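Local coordinates for glycoside hydrolase family protein (Novosphingobium sp. PP1Y, PDB 6Q2F) that probably cleaves terminal alpha-L-rhamnose from rhamnosylated glycosides, as an alpha-L-rhamnosidase with a sodium ion bound in its barrel domain, at residues Trp77-Gly82 and Asp122-Glu127; Ser137-Pro142 and Val464-Gly469; Val731-Tyr736 and Val758-Asp763; Gly1052-Leu1057 and Ile1092-Thr1097; Val1060-Val1065 and Gly1086-Glu1091. All coordinates share one frame; numbering follows the deposited sequence.

Contact 1 (Trp77-Gly82 and Asp122-Glu127); sequences WMKRVG and DRLDLE
The C-terminal ends of two outer helices of the (beta/alpha)8 barrel, 68-81 and 108-124, meet where Lys79 reaches across to the last turn that holds Leu124. Its ammonium NZ donates to Leu124 O at 3.0 Å, approaching nearly along the C=O axis (170°). The lysine gets there with CG anti to its own carbonyl carbon (chi1 -71°) and further bends at chi2 and chi3, which lay the methylene chain over the two leucines before NZ turns to the oxygen. CG rests 3.8 Å from Leu124 CB, and CD lies 3.6 Å from Leu126 CD2.

Both helices finish in a Schellman motif, with Gly82 and Asp125 taking positive phi, so Leu124 O belongs to the carbonyl end of a helix, where a positive charge is likely to be favourable. The carboxylate of Asp125, with OD2 5.1 Å from Lys79 NZ and not in contact, may add a weak electrostatic attraction. On the inner side the packing is apolar. CB of Met78, a selenomethionine, comes within 4.3 Å of Leu126 CD1, while the selenium end turns away from the 122-127 segment. Met78 and Leu126 both reach Leu86 of barrel strand 85-91, which runs between the two helices in the chain.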
# COMPACT_ATOMS: atom_id res chain seq x y z
N TRP A 77 28.66 -1.31 -8.24
CA TRP A 77 28.49 -1.53 -6.80
C TRP A 77 27.39 -2.55 -6.53
O TRP A 77 27.55 -3.46 -5.71
CB TRP A 77 28.17 -0.21 -6.09
CG TRP A 77 27.77 -0.46 -4.66
CD1 TRP A 77 28.58 -0.84 -3.63
CD2 TRP A 77 26.44 -0.37 -4.11
NE1 TRP A 77 27.84 -1.00 -2.47
CE2 TRP A 77 26.53 -0.71 -2.74
CE3 TRP A 77 25.20 -0.05 -4.63
CZ2 TRP A 77 25.42 -0.72 -1.89
CZ3 TRP A 77 24.09 -0.06 -3.79
CH2 TRP A 77 24.20 -0.39 -2.44
N MSE A 78 26.27 -2.45 -7.25
CA MSE A 78 25.12 -3.33 -7.07
C MSE A 78 25.49 -4.77 -7.36
O MSE A 78 25.03 -5.68 -6.67
CB MSE A 78 23.97 -2.91 -7.97
CG MSE A 78 23.28 -1.62 -7.57
SE MSE A 78 21.92 -1.06 -8.91
CE MSE A 78 21.55 0.74 -8.25
N LYS A 79 26.31 -4.98 -8.39
CA LYS A 79 26.82 -6.32 -8.64
C LYS A 79 27.68 -6.81 -7.48
O LYS A 79 27.47 -7.93 -7.00
CB LYS A 79 27.60 -6.38 -9.95
CG LYS A 79 26.72 -6.27 -11.16
CD LYS A 79 25.60 -7.32 -11.12
CE LYS A 79 26.14 -8.71 -11.30
NZ LYS A 79 25.01 -9.63 -11.57
N ARG A 80 28.63 -5.99 -7.02
CA ARG A 80 29.51 -6.42 -5.92
C ARG A 80 28.69 -6.88 -4.72
O ARG A 80 29.03 -7.87 -4.06
CB ARG A 80 30.45 -5.29 -5.47
CG ARG A 80 31.65 -5.04 -6.35
CD ARG A 80 32.76 -4.26 -5.59
NE ARG A 80 32.39 -2.90 -5.19
CZ ARG A 80 32.17 -1.90 -6.05
NH1 ARG A 80 32.27 -2.12 -7.36
NH2 ARG A 80 31.86 -0.69 -5.60
N VAL A 81 27.60 -6.17 -4.44
CA VAL A 81 26.82 -6.34 -3.23
C VAL A 81 25.68 -7.34 -3.40
O VAL A 81 24.96 -7.63 -2.44
CB VAL A 81 26.24 -5.00 -2.75
CG1 VAL A 81 27.36 -4.04 -2.36
CG2 VAL A 81 25.35 -4.39 -3.82
N GLY A 82 25.50 -7.89 -4.61
CA GLY A 82 24.52 -8.94 -4.87
C GLY A 82 23.11 -8.48 -5.16
O GLY A 82 22.17 -9.25 -4.96
N ASP A 122 21.99 -4.55 -18.89
CA ASP A 122 22.11 -5.72 -19.75
C ASP A 122 23.47 -6.39 -19.56
O ASP A 122 23.54 -7.60 -19.33
CB ASP A 122 21.90 -5.31 -21.20
CG ASP A 122 22.04 -6.47 -22.16
OD1 ASP A 122 21.14 -7.35 -22.17
OD2 ASP A 122 23.03 -6.50 -22.91
N ARG A 123 24.55 -5.61 -19.65
CA ARG A 123 25.89 -6.18 -19.52
C ARG A 123 26.09 -6.83 -18.15
O ARG A 123 26.70 -7.90 -18.05
CB ARG A 123 26.93 -5.08 -19.74
CG ARG A 123 28.35 -5.51 -19.44
CD ARG A 123 29.35 -4.40 -19.79
NE ARG A 123 29.39 -3.36 -18.76
CZ ARG A 123 30.04 -3.47 -17.61
NH1 ARG A 123 30.71 -4.59 -17.33
NH2 ARG A 123 30.01 -2.48 -16.72
N LEU A 124 25.59 -6.20 -17.10
CA LEU A 124 25.80 -6.65 -15.73
C LEU A 124 24.74 -7.62 -15.24
O LEU A 124 24.81 -8.08 -14.10
CB LEU A 124 25.88 -5.44 -14.80
CG LEU A 124 27.12 -4.59 -15.05
CD1 LEU A 124 27.13 -3.32 -14.20
CD2 LEU A 124 28.36 -5.44 -14.76
N ASP A 125 23.75 -7.96 -16.08
CA ASP A 125 22.69 -8.90 -15.72
C ASP A 125 21.89 -8.40 -14.51
O ASP A 125 21.64 -9.13 -13.55
CB ASP A 125 23.26 -10.31 -15.46
CG ASP A 125 22.16 -11.35 -15.36
OD1 ASP A 125 21.01 -11.01 -15.72
OD2 ASP A 125 22.44 -12.49 -14.94
N LEU A 126 21.47 -7.14 -14.60
CA LEU A 126 20.57 -6.51 -13.64
C LEU A 126 19.24 -6.24 -14.33
O LEU A 126 19.23 -5.67 -15.43
CB LEU A 126 21.16 -5.20 -13.09
CG LEU A 126 22.47 -5.39 -12.33
CD1 LEU A 126 23.20 -4.07 -12.08
CD2 LEU A 126 22.17 -6.11 -11.03
N GLU A 127 18.15 -6.64 -13.70
CA GLU A 127 16.82 -6.35 -14.23
C GLU A 127 16.50 -4.87 -14.06
O GLU A 127 16.39 -4.39 -12.93
CB GLU A 127 15.76 -7.20 -13.52
CG GLU A 127 14.34 -6.75 -13.80
CD GLU A 127 13.31 -7.45 -12.94
OE1 GLU A 127 12.77 -8.49 -13.36
OE2 GLU A 127 13.06 -6.96 -11.82

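Contact 2 (Ser137-Pro142 and Val464-Gly469); sequences SETGGP and VDKFDG
The flat peptide carbonyl of Thr139 is met in its own plane by the backbone N-H of Val464, and the carbonyl of Val464 is met in plane, on a lone pair, by the ammonium of Lys466. The two segments are loops of the barrel domain: 137-142 comes after barrel strand 127-131, whereas the loop 464-469 leads into helix 469-487. Val464 N to Thr139 O is 2.9 Å and nearly straight, at 168°. Beside this bond Val464 CG1 lies 3.4 Å from the same Thr139 O.

Lys466 gathers the rest. Its chain is folded at chi2 and again near NZ (chi4 -104°), curling the ammonium back over its own loop, where NZ binds Val464 O at 2.9 Å. From there it reaches Thr139 OG1 at 2.8 Å and, more weakly, Thr139 O; its salt bridge is with Glu463, which also accepts from the backbone of Glu138 and Thr139. The buried charge is thus surrounded by oxygens and probably well stabilised. Thr139 OG1 has a second hydrogen bond, to His565 NE2, so helix 543-575 is tied to the same group. Glu138, preceded by a cis peptide, has its side chain about 8 Å from the bound sodium ion.

The lysine loop is shaped by a type I turn and an Asx turn at Asp465, where Phe467 N meets OD1 on the anti side, 34° out of the carboxylate plane.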
# COMPACT_ATOMS: atom_id res chain seq x y z
N SER A 137 4.77 8.45 -10.64
CA SER A 137 3.39 8.01 -10.72
C SER A 137 2.47 9.05 -11.38
O SER A 137 2.76 10.18 -11.34
CB SER A 137 2.85 7.61 -9.36
OG SER A 137 2.39 8.70 -8.66
N GLU A 138 1.37 8.65 -11.99
CA GLU A 138 0.93 7.28 -12.14
C GLU A 138 1.07 6.94 -13.61
O GLU A 138 1.95 6.24 -13.99
CB GLU A 138 -0.51 7.14 -11.71
CG GLU A 138 -1.11 5.77 -11.95
CD GLU A 138 -0.48 4.69 -11.10
OE1 GLU A 138 -0.55 3.54 -11.46
OE2 GLU A 138 0.10 5.02 -10.08
N THR A 139 0.17 7.45 -14.43
CA THR A 139 0.17 7.28 -15.86
C THR A 139 -0.36 8.56 -16.45
O THR A 139 -1.51 8.71 -16.70
CB THR A 139 -0.64 6.06 -16.35
OG1 THR A 139 -1.86 5.98 -15.65
CG2 THR A 139 0.10 4.81 -16.16
N GLY A 140 0.54 9.50 -16.64
CA GLY A 140 0.19 10.83 -17.08
C GLY A 140 1.39 11.49 -17.72
O GLY A 140 2.55 11.18 -17.41
N GLY A 141 1.09 12.42 -18.63
CA GLY A 141 2.10 13.19 -19.30
C GLY A 141 1.46 14.10 -20.33
O GLY A 141 0.27 13.98 -20.62
N PRO A 142 2.23 15.04 -20.89
CA PRO A 142 1.62 16.02 -21.80
C PRO A 142 1.10 15.42 -23.09
O PRO A 142 0.44 16.13 -23.85
CB PRO A 142 2.75 17.03 -22.07
CG PRO A 142 3.99 16.31 -21.74
CD PRO A 142 3.65 15.31 -20.66
N VAL A 464 -3.97 10.10 -17.47
CA VAL A 464 -4.91 9.56 -18.44
C VAL A 464 -6.14 9.01 -17.71
O VAL A 464 -6.06 8.54 -16.57
CB VAL A 464 -4.25 8.46 -19.30
CG1 VAL A 464 -3.99 7.18 -18.47
CG2 VAL A 464 -5.16 8.10 -20.50
N ASP A 465 -7.29 9.10 -18.36
CA ASP A 465 -8.55 8.59 -17.84
C ASP A 465 -8.42 7.10 -17.51
O ASP A 465 -8.31 6.26 -18.40
CB ASP A 465 -9.67 8.84 -18.87
CG ASP A 465 -11.02 8.27 -18.45
OD1 ASP A 465 -11.07 7.52 -17.44
OD2 ASP A 465 -12.03 8.57 -19.13
N LYS A 466 -8.40 6.77 -16.21
CA LYS A 466 -8.08 5.42 -15.77
C LYS A 466 -9.19 4.42 -16.08
O LYS A 466 -8.96 3.21 -15.95
CB LYS A 466 -7.78 5.43 -14.27
CG LYS A 466 -6.75 6.50 -13.83
CD LYS A 466 -5.32 6.04 -14.11
CE LYS A 466 -4.31 7.15 -13.74
NZ LYS A 466 -3.76 7.87 -14.93
N PHE A 467 -10.38 4.88 -16.45
CA PHE A 467 -11.50 4.01 -16.76
C PHE A 467 -11.68 3.76 -18.25
O PHE A 467 -12.61 3.04 -18.63
CB PHE A 467 -12.79 4.61 -16.17
CG PHE A 467 -12.64 5.10 -14.75
CD1 PHE A 467 -12.30 4.21 -13.73
CD2 PHE A 467 -12.86 6.44 -14.43
CE1 PHE A 467 -12.16 4.64 -12.43
CE2 PHE A 467 -12.72 6.88 -13.12
CZ PHE A 467 -12.36 5.98 -12.12
N ASP A 468 -10.81 4.32 -19.09
CA ASP A 468 -10.93 4.26 -20.55
C ASP A 468 -9.75 3.48 -21.11
O ASP A 468 -8.65 4.02 -21.25
CB ASP A 468 -11.00 5.67 -21.14
CG ASP A 468 -11.28 5.66 -22.64
OD1 ASP A 468 -10.57 4.97 -23.40
OD2 ASP A 468 -12.24 6.34 -23.06
N GLY A 469 -10.00 2.21 -21.47
CA GLY A 469 -8.91 1.34 -21.88
C GLY A 469 -8.15 1.85 -23.10
O GLY A 469 -6.92 1.73 -23.18

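Contact 3 (Val731-Tyr736 and Val758-Asp763); sequences VADVAY and VRYAYD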
# COMPACT_ATOMS: atom_id res chain seq x y z
N VAL A 731 1.41 -22.18 1.36
CA VAL A 731 0.37 -23.03 1.94
C VAL A 731 -0.50 -22.18 2.85
O VAL A 731 -0.00 -21.58 3.81
CB VAL A 731 0.98 -24.21 2.71
CG1 VAL A 731 -0.10 -24.96 3.51
CG2 VAL A 731 1.63 -25.16 1.72
N ALA A 732 -1.81 -22.18 2.60
CA ALA A 732 -2.76 -21.51 3.47
C ALA A 732 -4.03 -22.35 3.53
O ALA A 732 -4.40 -22.97 2.53
CB ALA A 732 -3.09 -20.09 2.99
N ASP A 733 -4.67 -22.39 4.69
CA ASP A 733 -5.87 -23.19 4.87
C ASP A 733 -7.15 -22.40 4.76
O ASP A 733 -8.19 -22.99 4.47
CB ASP A 733 -5.83 -23.90 6.23
CG ASP A 733 -4.73 -24.94 6.32
OD1 ASP A 733 -4.53 -25.68 5.34
OD2 ASP A 733 -4.05 -25.00 7.35
N VAL A 734 -7.10 -21.08 4.97
CA VAL A 734 -8.30 -20.25 5.03
C VAL A 734 -8.26 -19.27 3.87
O VAL A 734 -7.24 -18.60 3.64
CB VAL A 734 -8.41 -19.52 6.39
CG1 VAL A 734 -9.60 -18.58 6.38
CG2 VAL A 734 -8.54 -20.54 7.54
N ALA A 735 -9.35 -19.21 3.11
CA ALA A 735 -9.55 -18.15 2.13
C ALA A 735 -10.46 -17.13 2.80
O ALA A 735 -11.64 -17.39 3.03
CB ALA A 735 -10.17 -18.68 0.84
N TYR A 736 -9.91 -15.97 3.14
CA TYR A 736 -10.65 -14.97 3.90
C TYR A 736 -11.35 -14.04 2.91
O TYR A 736 -10.72 -13.14 2.34
CB TYR A 736 -9.71 -14.22 4.83
CG TYR A 736 -10.36 -13.24 5.78
CD1 TYR A 736 -11.05 -12.13 5.31
CD2 TYR A 736 -10.23 -13.39 7.16
CE1 TYR A 736 -11.64 -11.22 6.17
CE2 TYR A 736 -10.81 -12.48 8.04
CZ TYR A 736 -11.52 -11.39 7.54
OH TYR A 736 -12.11 -10.48 8.38
N VAL A 758 -4.58 -17.77 13.52
CA VAL A 758 -3.21 -17.59 13.98
C VAL A 758 -2.35 -18.81 13.70
O VAL A 758 -1.24 -18.70 13.18
CB VAL A 758 -3.17 -17.23 15.48
CG1 VAL A 758 -1.74 -17.21 15.99
CG2 VAL A 758 -3.85 -15.88 15.71
N ARG A 759 -2.85 -20.00 14.03
CA ARG A 759 -2.13 -21.25 13.88
C ARG A 759 -2.31 -21.86 12.50
O ARG A 759 -1.74 -22.93 12.22
CB ARG A 759 -2.58 -22.23 14.98
CG ARG A 759 -2.45 -21.62 16.39
CD ARG A 759 -2.93 -22.58 17.49
NE ARG A 759 -4.29 -23.06 17.24
CZ ARG A 759 -4.78 -24.20 17.71
NH1 ARG A 759 -4.03 -24.99 18.46
NH2 ARG A 759 -6.03 -24.54 17.42
N TYR A 760 -3.05 -21.18 11.63
CA TYR A 760 -3.24 -21.55 10.24
C TYR A 760 -2.95 -20.33 9.37
O TYR A 760 -3.23 -19.20 9.76
CB TYR A 760 -4.70 -22.00 9.96
CG TYR A 760 -5.24 -23.06 10.90
CD1 TYR A 760 -5.61 -22.75 12.20
CD2 TYR A 760 -5.43 -24.37 10.46
CE1 TYR A 760 -6.13 -23.72 13.05
CE2 TYR A 760 -5.95 -25.34 11.29
CZ TYR A 760 -6.29 -25.00 12.59
OH TYR A 760 -6.79 -25.98 13.43
N ALA A 761 -2.39 -20.56 8.18
CA ALA A 761 -2.15 -19.44 7.28
C ALA A 761 -3.42 -19.13 6.48
O ALA A 761 -4.33 -19.95 6.36
CB ALA A 761 -0.99 -19.74 6.33
N TYR A 762 -3.46 -17.91 5.94
CA TYR A 762 -4.63 -17.48 5.19
C TYR A 762 -4.23 -16.55 4.06
O TYR A 762 -3.18 -15.91 4.09
CB TYR A 762 -5.67 -16.79 6.09
CG TYR A 762 -5.24 -15.46 6.68
CD1 TYR A 762 -4.41 -15.41 7.80
CD2 TYR A 762 -5.70 -14.26 6.14
CE1 TYR A 762 -4.02 -14.19 8.36
CE2 TYR A 762 -5.32 -13.05 6.69
CZ TYR A 762 -4.48 -13.02 7.79
OH TYR A 762 -4.12 -11.80 8.33
N ASP A 763 -5.10 -16.53 3.05
CA ASP A 763 -5.09 -15.57 1.95
C ASP A 763 -6.40 -14.81 1.98
O ASP A 763 -7.45 -15.35 2.37
CB ASP A 763 -4.98 -16.27 0.58
CG ASP A 763 -3.62 -16.91 0.34
OD1 ASP A 763 -2.62 -16.36 0.83
OD2 ASP A 763 -3.58 -17.95 -0.37
O HOH W 1 -1.85 -23.12 7.13
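This is a parallel strand pairing in the buried part of a mixed sheet, joining Val734 and Ala735 of strand 734-737 to Tyr762 and Asp763 of strand 762-765, the two strands of a beta-alpha-beta unit. Asp763 N donates to Val734 O at 3.0 Å, and Tyr736 N to Asp763 O at 2.7 Å, the latter almost straight (176°). Ahead of the regular pairing, Ala761 O takes the N-H of Asp733 at 3.0 Å from above its carbonyl plane and, weakly, that of Val734.

Side chains follow the alternation of the strands. Val734 and Tyr762 lie on one face, their CB atoms 3.9 Å apart. With CG between its backbone N and carbonyl carbon (chi1 66°), Tyr762 brings its ring obliquely alongside Tyr736 CB. That ring also makes a cation-pi contact with Lys627 of helix 620-636. Asp763, on the other face with Ala735, is held at its two carboxylate oxygens by Tyr789 and by His634 of the same helix.

At the entrance of the pair, Ala732 CB packs on Ala761 CB at 4.0 Å. Asp733 turns its carboxylate to the edge of the Tyr760 ring, with OD2 in the ring plane and 3.5 Å from CD2. A water donates to Asp733 OD2 and accepts from Ala761 N at 2.8 Å, linking the two segments just ahead of the strands. Asp733 also forms a salt bridge with Arg922. With Arg922 and the water both on OD2, the buried carboxylate probably stays ionised, and its charge is likely to polarise the bridging water.

Contact 4 (Gly1052-Leu1057 and Ile1092-Thr1097); sequences GRVGDL and IRVANT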
# COMPACT_ATOMS: atom_id res chain seq x y z
N GLY A 1052 30.83 -9.80 20.95
CA GLY A 1052 30.17 -8.91 21.89
C GLY A 1052 29.44 -7.79 21.17
O GLY A 1052 28.83 -8.00 20.11
N ARG A 1053 29.49 -6.60 21.73
CA ARG A 1053 28.84 -5.45 21.10
C ARG A 1053 29.69 -4.98 19.93
O ARG A 1053 30.91 -4.85 20.05
CB ARG A 1053 28.65 -4.33 22.12
CG ARG A 1053 27.64 -4.64 23.22
CD ARG A 1053 27.37 -3.39 24.05
NE ARG A 1053 27.43 -3.68 25.48
CZ ARG A 1053 26.39 -3.62 26.32
NH1 ARG A 1053 25.20 -3.24 25.87
NH2 ARG A 1053 26.55 -3.92 27.60
N VAL A 1054 29.03 -4.73 18.81
CA VAL A 1054 29.66 -4.28 17.59
C VAL A 1054 28.85 -3.17 16.98
O VAL A 1054 27.68 -3.30 16.82
CB VAL A 1054 29.74 -5.40 16.55
CG1 VAL A 1054 30.31 -4.90 15.25
CG2 VAL A 1054 30.55 -6.57 17.04
N GLY A 1055 29.49 -2.07 16.63
CA GLY A 1055 28.83 -0.95 16.02
C GLY A 1055 29.39 -0.71 14.64
O GLY A 1055 30.38 -0.08 14.52
N ASP A 1056 28.78 -1.23 13.59
CA ASP A 1056 27.56 -1.97 13.62
C ASP A 1056 27.61 -3.35 12.99
O ASP A 1056 26.72 -4.13 13.19
CB ASP A 1056 26.49 -1.18 12.90
CG ASP A 1056 26.25 0.13 13.49
OD1 ASP A 1056 25.82 0.23 14.60
OD2 ASP A 1056 26.43 1.09 12.80
N LEU A 1057 28.64 -3.64 12.22
CA LEU A 1057 28.82 -4.92 11.58
C LEU A 1057 30.28 -5.15 11.45
O LEU A 1057 31.02 -4.23 11.44
CB LEU A 1057 28.14 -5.01 10.22
CG LEU A 1057 28.40 -4.01 9.10
CD1 LEU A 1057 28.05 -4.57 7.75
CD2 LEU A 1057 27.67 -2.72 9.34
N ILE A 1092 39.58 -7.68 11.85
CA ILE A 1092 38.15 -7.47 11.98
C ILE A 1092 37.84 -6.10 11.41
O ILE A 1092 38.27 -5.08 11.97
CB ILE A 1092 37.68 -7.57 13.44
CG1 ILE A 1092 38.08 -8.93 14.02
CG2 ILE A 1092 36.19 -7.31 13.52
CD1 ILE A 1092 37.58 -9.19 15.42
N ARG A 1093 37.12 -6.06 10.29
CA ARG A 1093 36.80 -4.81 9.63
C ARG A 1093 35.40 -4.41 10.09
O ARG A 1093 34.41 -5.07 9.74
CB ARG A 1093 36.89 -4.97 8.12
CG ARG A 1093 38.34 -5.02 7.63
CD ARG A 1093 38.47 -5.52 6.19
NE ARG A 1093 37.76 -4.68 5.24
CZ ARG A 1093 36.62 -5.03 4.64
NH1 ARG A 1093 36.06 -6.22 4.88
NH2 ARG A 1093 36.06 -4.20 3.78
N VAL A 1094 35.33 -3.38 10.94
CA VAL A 1094 34.07 -2.91 11.49
C VAL A 1094 33.63 -1.67 10.73
O VAL A 1094 34.39 -0.70 10.61
CB VAL A 1094 34.16 -2.60 12.99
CG1 VAL A 1094 32.79 -2.15 13.48
CG2 VAL A 1094 34.65 -3.82 13.76
N ALA A 1095 32.40 -1.69 10.24
CA ALA A 1095 31.76 -0.56 9.59
C ALA A 1095 30.65 -0.03 10.49
O ALA A 1095 29.94 -0.81 11.13
CB ALA A 1095 31.16 -0.97 8.23
N ASN A 1096 30.50 1.29 10.53
CA ASN A 1096 29.39 1.92 11.23
C ASN A 1096 28.61 2.78 10.22
O ASN A 1096 28.85 2.70 9.01
CB ASN A 1096 29.88 2.74 12.42
CG ASN A 1096 30.83 3.85 12.00
OD1 ASN A 1096 31.36 3.83 10.89
ND2 ASN A 1096 31.06 4.80 12.91
N THR A 1097 27.68 3.59 10.72
CA THR A 1097 26.90 4.49 9.88
C THR A 1097 27.59 5.84 9.74
O THR A 1097 28.57 6.15 10.43
CB THR A 1097 25.50 4.71 10.46
OG1 THR A 1097 25.61 5.38 11.72
CG2 THR A 1097 24.74 3.37 10.64
O HOH W 2 26.60 3.56 13.54
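Ala1095 O receives two backbone donors from consecutive residues: Asp1056 N at 2.8 Å and almost perfectly straight (178°), and Leu1057 N at a longer 3.3 Å. Ala1095 N returns the bond to Leu1057 O at 3.1 Å. Two residues facing one make a classic beta bulge, directly after the cis peptide between Gly1055 and Asp1056.

Around this core the side chains fill in. Leu1057, with CG placed between its backbone N and carbonyl carbon (chi1 54°), swings CD2 back along the strand to lie 4.1 Å from Ala1095 CB. Val1094 sends CG1 to Gly1055 O at 3.3 Å and crosses Val1054, whose CG1 touches the same methyl. The Asp1056 carboxylate reaches past the end of the other strand, toward Asn1096 and Thr1097: a water donates to OD2 at 2.6 Å and accepts from Thr1097 N at 3.0 Å, bridging the segments just before the turn into helix 1099-1105, where Thr1097 OG1 makes a weak hydrogen bond to Val1099 N.

Second-shell residues fix these groups. Arg1128 forms a salt bridge with Asp1056 OD1, Tyr1075 donates to the backbone oxygen of Asp1056, and Trp1071 packs on Leu1057. Cutting Leu1057 back to an alanine would probably open a gap beside Ala1095 CB and Trp1071 and leave the indole less firmly seated. The Asn1096 side chain is hydrogen-bonded to the backbone of Phe1025 and Gly1027, and Val1094 packs on Tyr1031 and Leu1132.

At the bulge the chain leaves strand 1047-1055 of one antiparallel sheet and enters strand 1057-1062 of another, a passage between sheets that suits the beta sandwich of a galactose-binding-like domain.

Contact 5 (Val1060-Val1065 and Gly1086-Glu1091); sequences VSVNGV and GQNTLE
Ser1061 and Glu1091 form an antiparallel hydrogen-bonded pair, and Val1062 and Leu1090 the non-hydrogen-bonded pair beside it, with the strand axes 4.9 Å apart and running at 167°. Ser1061 N reaches Glu1091 O at 2.8 Å, and Asn1063 N continues the pattern to Thr1089 O.

Past the strand end, the side chain of Asn1063 takes over from the backbone. With CG anti to the carbonyl carbon (chi1 -52°), its amide bridges two consecutive residues: OD1 accepts from Thr1089 N at 2.9 Å, the donor lying above the carbonyl plane, and ND2 gives a straight bond (174°) to Asn1088 OD1 at 3.0 Å. ND2 is also bonded to Ala1082 O, and Asn1088 OD1 to Arg1084 N. A leucine in place of Asn1063 would probably leave the Thr1089 N-H without its acceptor and take one partner from Asn1088 OD1. Nearer the surface, a water accepts from Gly1064 N at 2.7 Å and is shared with Thr1089 OG1.

On the buried face Leu1090 CD1 wedges toward two valines, 3.8 Å from Val1060 CG1 and 4.1 Å from Val1062 CG2. Asn1063 and Gly1064, both with positive phi, are the central residues of a type I' turn, the classic Asn-Gly corner of a tight beta hairpin, here between strands 1057-1062 and 1065-1070.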
# COMPACT_ATOMS: atom_id res chain seq x y z
N VAL A 1060 35.24 -10.61 9.46
CA VAL A 1060 36.33 -11.22 10.23
C VAL A 1060 37.17 -12.11 9.32
O VAL A 1060 36.63 -12.98 8.62
CB VAL A 1060 35.79 -12.03 11.42
CG1 VAL A 1060 36.95 -12.75 12.15
CG2 VAL A 1060 35.03 -11.10 12.35
N SER A 1061 38.48 -11.91 9.36
CA SER A 1061 39.45 -12.74 8.68
C SER A 1061 40.38 -13.37 9.70
O SER A 1061 40.96 -12.67 10.54
CB SER A 1061 40.26 -11.93 7.65
OG SER A 1061 39.41 -11.50 6.60
N VAL A 1062 40.52 -14.69 9.64
CA VAL A 1062 41.39 -15.45 10.53
C VAL A 1062 42.48 -16.09 9.68
O VAL A 1062 42.17 -16.86 8.75
CB VAL A 1062 40.60 -16.50 11.33
CG1 VAL A 1062 41.55 -17.39 12.15
CG2 VAL A 1062 39.57 -15.82 12.21
N ASN A 1063 43.73 -15.78 9.97
CA ASN A 1063 44.86 -16.17 9.12
C ASN A 1063 44.57 -15.87 7.65
O ASN A 1063 44.72 -16.73 6.78
CB ASN A 1063 45.22 -17.65 9.30
CG ASN A 1063 45.42 -18.02 10.75
OD1 ASN A 1063 46.20 -17.38 11.46
ND2 ASN A 1063 44.70 -19.05 11.20
N GLY A 1064 44.09 -14.65 7.40
CA GLY A 1064 43.79 -14.21 6.05
C GLY A 1064 42.53 -14.79 5.43
O GLY A 1064 42.20 -14.44 4.29
N VAL A 1065 41.82 -15.67 6.13
CA VAL A 1065 40.64 -16.33 5.59
C VAL A 1065 39.41 -15.61 6.10
O VAL A 1065 39.22 -15.46 7.32
CB VAL A 1065 40.60 -17.82 5.98
CG1 VAL A 1065 39.33 -18.44 5.44
CG2 VAL A 1065 41.81 -18.55 5.42
N GLY A 1086 48.57 -22.93 17.54
CA GLY A 1086 49.53 -21.87 17.87
C GLY A 1086 49.02 -20.47 17.60
O GLY A 1086 47.84 -20.18 17.82
N GLN A 1087 49.89 -19.59 17.11
CA GLN A 1087 49.51 -18.21 16.89
C GLN A 1087 48.69 -18.07 15.62
O GLN A 1087 49.02 -18.65 14.58
CB GLN A 1087 50.75 -17.32 16.81
CG GLN A 1087 50.51 -15.88 17.29
CD GLN A 1087 50.57 -15.75 18.80
OE1 GLN A 1087 50.24 -16.69 19.53
NE2 GLN A 1087 51.01 -14.60 19.28
N ASN A 1088 47.61 -17.29 15.71
CA ASN A 1088 46.70 -17.00 14.61
C ASN A 1088 46.58 -15.50 14.45
O ASN A 1088 46.58 -14.76 15.44
CB ASN A 1088 45.31 -17.58 14.88
CG ASN A 1088 45.30 -19.11 14.95
OD1 ASN A 1088 44.72 -19.78 14.09
ND2 ASN A 1088 45.93 -19.66 15.99
N THR A 1089 46.46 -15.03 13.21
CA THR A 1089 46.23 -13.62 12.96
C THR A 1089 44.72 -13.40 12.89
O THR A 1089 43.97 -14.26 12.44
CB THR A 1089 46.92 -13.15 11.68
OG1 THR A 1089 46.31 -13.75 10.54
CG2 THR A 1089 48.42 -13.55 11.70
N LEU A 1090 44.30 -12.23 13.37
CA LEU A 1090 42.90 -11.86 13.45
C LEU A 1090 42.78 -10.44 12.91
O LEU A 1090 43.50 -9.54 13.37
CB LEU A 1090 42.38 -11.93 14.89
CG LEU A 1090 40.93 -11.51 15.16
CD1 LEU A 1090 39.95 -12.40 14.39
CD2 LEU A 1090 40.64 -11.63 16.66
N GLU A 1091 41.90 -10.24 11.93
CA GLU A 1091 41.60 -8.92 11.40
C GLU A 1091 40.10 -8.78 11.32
O GLU A 1091 39.42 -9.67 10.79
CB GLU A 1091 42.21 -8.70 10.00
CG GLU A 1091 43.61 -9.22 9.80
CD GLU A 1091 44.12 -8.89 8.41
OE1 GLU A 1091 43.90 -7.73 7.96
OE2 GLU A 1091 44.70 -9.79 7.77
O HOH W 3 39.03 -8.48 7.94
O HOH W 4 43.84 -12.71 9.33

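How the contacts relate
Contacts 2 and 3 are buried, yet unlike: contact 2 joins irregular loops through a lysine and its oxygens, contact 3 pairs parallel strands through their backbones. Contact 1 is only partly buried, a lysine-to-carbonyl link between barrel helices. These three lie in the rhamnosidase region and do not touch one another. Contacts 4 and 5 share strand 1086-1095 in the galactose-binding-like domain and meet where Ile1092 CG1 packs on Val1060 CG2 at 4.1 Å. Contact 4, the buried one, bulges between sheets; contact 5, far from the chain's centre, is regular pairing ending in polar side chains and water. Contacts 1 and 4 come within about 10 Å at their nearest atoms.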